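Local coordinates for sigma-c capsid protein (Avian reovirus, PDB 2VRS) that attaches avian reovirus to host cells as a homotrimeric capsid fibre and induces apoptosis, at residues I27-L30 / Q31-K35. Residues are numbered along the deposited sequence; the frame is centred on the assembly and turned at random.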
ATOM      1  N   ILE C  27      -4.500  37.284  43.030  1.00 22.38           N
ATOM      2  CA  ILE C  27      -3.853  37.717  41.801  1.00 23.82           C
ATOM      3  C   ILE C  27      -2.591  36.869  41.545  1.00 27.74           C
ATOM      4  O   ILE C  27      -2.358  36.393  40.407  1.00 24.37           O
ATOM      5  CB  ILE C  27      -3.552  39.237  41.800  1.00 23.83           C
ATOM      6  CG1 ILE C  27      -4.859  40.015  41.553  1.00 19.28           C
ATOM      7  CG2 ILE C  27      -2.551  39.649  40.724  1.00 21.51           C
ATOM      8  CD1 ILE C  27      -4.802  41.519  41.833  1.00 18.82           C
ATOM      9  N   THR C  28      -1.783  36.672  42.593  1.00 24.98           N
ATOM     10  CA  THR C  28      -0.579  35.859  42.435  1.00 30.72           C
ATOM     11  C   THR C  28      -0.884  34.419  42.024  1.00 24.79           C
ATOM     12  O   THR C  28      -0.196  33.890  41.145  1.00 28.79           O
ATOM     13  CB  THR C  28       0.344  35.880  43.690  1.00 29.20           C
ATOM     14  OG1 THR C  28       0.608  37.235  44.072  1.00 25.79           O
ATOM     15  CG2 THR C  28       1.671  35.176  43.373  1.00 33.50           C
ATOM     16  N   ASP C  29      -1.879  33.799  42.658  1.00 26.14           N
ATOM     17  CA  ASP C  29      -2.359  32.463  42.271  1.00 28.22           C
ATOM     18  C   ASP C  29      -2.799  32.416  40.802  1.00 32.34           C
ATOM     19  O   ASP C  29      -2.411  31.495  40.054  1.00 26.82           O
ATOM     20  CB  ASP C  29      -3.502  32.010  43.163  1.00 28.27           C
ATOM     21  CG  ASP C  29      -4.230  30.760  42.626  1.00 39.25           C
ATOM     22  OD1 ASP C  29      -3.694  29.640  42.792  1.00 38.00           O
ATOM     23  OD2 ASP C  29      -5.354  30.888  42.065  1.00 36.80           O
ATOM     24  N   LEU C  30      -3.603  33.397  40.377  1.00 26.15           N
ATOM     25  CA  LEU C  30      -3.962  33.503  38.947  1.00 24.31           C
ATOM     26  C   LEU C  30      -2.756  33.652  38.023  1.00 26.22           C
ATOM     27  O   LEU C  30      -2.694  33.011  36.958  1.00 25.57           O
ATOM     28  CB  LEU C  30      -4.931  34.682  38.721  1.00 19.96           C
ATOM     29  CG  LEU C  30      -6.368  34.403  39.133  1.00 24.69           C
ATOM     30  CD1 LEU C  30      -7.126  35.740  39.207  1.00 24.19           C
ATOM     31  CD2 LEU C  30      -7.019  33.468  38.130  1.00 25.13           C
ATOM     32  N   GLN C  31      -1.799  34.497  38.411  1.00 23.33           N
ATOM     33  CA  GLN C  31      -0.622  34.751  37.592  1.00 24.09           C
ATOM     34  C   GLN C  31       0.187  33.447  37.415  1.00 28.47           C
ATOM     35  O   GLN C  31       0.617  33.127  36.299  1.00 28.85           O
ATOM     36  CB  GLN C  31       0.259  35.833  38.190  1.00 27.31           C
ATOM     37  CG  GLN C  31      -0.278  37.227  38.036  1.00 25.37           C
ATOM     38  CD  GLN C  31       0.484  38.218  38.892  1.00 28.77           C
ATOM     39  OE1 GLN C  31       1.120  37.843  39.896  1.00 30.11           O
ATOM     40  NE2 GLN C  31       0.458  39.477  38.489  1.00 28.72           N
ATOM     41  N   ASP C  32       0.318  32.682  38.500  1.00 27.66           N
ATOM     42  CA  ASP C  32       0.987  31.363  38.445  1.00 28.73           C
ATOM     43  C   ASP C  32       0.244  30.379  37.543  1.00 32.47           C
ATOM     44  O   ASP C  32       0.865  29.680  36.719  1.00 34.13           O
ATOM     45  CB  ASP C  32       1.121  30.775  39.844  1.00 27.66           C
ATOM     46  CG  ASP C  32       2.210  31.455  40.666  1.00 35.30           C
ATOM     47  OD1 ASP C  32       3.058  32.194  40.097  1.00 40.44           O
ATOM     48  OD2 ASP C  32       2.214  31.231  41.890  1.00 37.56           O
ATOM     49  N   ARG C  33      -1.081  30.334  37.696  1.00 32.09           N
ATOM     50  CA  ARG C  33      -1.919  29.465  36.875  1.00 29.06           C
ATOM     51  C   ARG C  33      -1.850  29.827  35.387  1.00 30.17           C
ATOM     52  O   ARG C  33      -1.790  28.928  34.529  1.00 31.64           O
ATOM     53  CB  ARG C  33      -3.351  29.440  37.403  1.00 28.42           C
ATOM     54  CG  ARG C  33      -3.454  28.694  38.708  1.00 28.81           C
ATOM     55  CD  ARG C  33      -4.751  28.911  39.420  1.00 28.70           C
ATOM     56  NE  ARG C  33      -5.934  28.348  38.780  1.00 30.45           N
ATOM     57  CZ  ARG C  33      -7.167  28.641  39.183  1.00 35.35           C
ATOM     58  NH1 ARG C  33      -7.330  29.505  40.193  1.00 37.16           N
ATOM     59  NH2 ARG C  33      -8.223  28.105  38.589  1.00 30.65           N
ATOM     60  N   VAL C  34      -1.841  31.125  35.081  1.00 27.00           N
ATOM     61  CA  VAL C  34      -1.790  31.607  33.690  1.00 24.94           C
ATOM     62  C   VAL C  34      -0.385  31.379  33.123  1.00 33.89           C
ATOM     63  O   VAL C  34      -0.234  31.065  31.941  1.00 28.55           O
ATOM     64  CB  VAL C  34      -2.269  33.087  33.581  1.00 25.97           C
ATOM     65  CG1 VAL C  34      -1.907  33.727  32.239  1.00 24.41           C
ATOM     66  CG2 VAL C  34      -3.766  33.151  33.844  1.00 24.03           C
ATOM     67  N   LYS C  35       0.636  31.496  33.975  1.00 29.76           N
ATOM     68  CA  LYS C  35       2.017  31.166  33.555  1.00 32.75           C
ATOM     69  C   LYS C  35       2.121  29.689  33.142  1.00 31.79           C
ATOM     70  O   LYS C  35       2.721  29.365  32.113  1.00 34.93           O
ATOM     71  CB  LYS C  35       3.014  31.456  34.694  1.00 32.75           C
ATOM     72  CG  LYS C  35       4.492  31.211  34.326  1.00 39.83           C
ATOM     73  CD  LYS C  35       5.054  32.249  33.355  1.00 49.07           C
ATOM     74  CE  LYS C  35       5.575  33.490  34.059  1.00 56.82           C
ATOM     75  NZ  LYS C  35       5.864  34.565  33.067  1.00 59.14           N
TER
HETATM   76  O   HOH W   1       1.670  38.997  42.355  1.00 35.56           O
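Consecutive turns of helix 3-38 are joined by four i to i+4 backbone hydrogen bonds, from Gln31 N to Ile27 O (2.8 Å) through to Val34 N to Leu30 O. On one flank Asp29 and Arg33, one turn apart, form a salt bridge. Arg33 NH1 donates to Asp29 OD2 over 3.1 Å, meeting the syn lone pair, and the oxygen lies at the edge of the guanidinium, in its plane. The carboxylate and guanidinium planes stand 50° apart, and this one bond joins the pair. Arg33 CD lies 3.4 Å from Asp29 OD2, and the bend at chi3 (68°) turns the guanidinium from there to bring NH1 to the same oxygen. Its NE forms a second salt bridge with Glu38 of the third subunit, linking the intrahelical pair to the neighbouring helix.

On another flank, extended Gln31 lays CD and NE2 beside Ile27 CG2, each 3.8 Å away. One water bridges Gln31 OE1, to which it donates, and Thr28 OG1, which is also hydrogen-bonded to Gly24 O. Buried Ile27, Leu30 and Val34 pack on residues of the other subunits, Leu30 meeting Leu30 of both. This hydrophobic stripe flanked by charged and polar residues is characteristic of the parallel, trimeric alpha-helical coiled coil of the fibre.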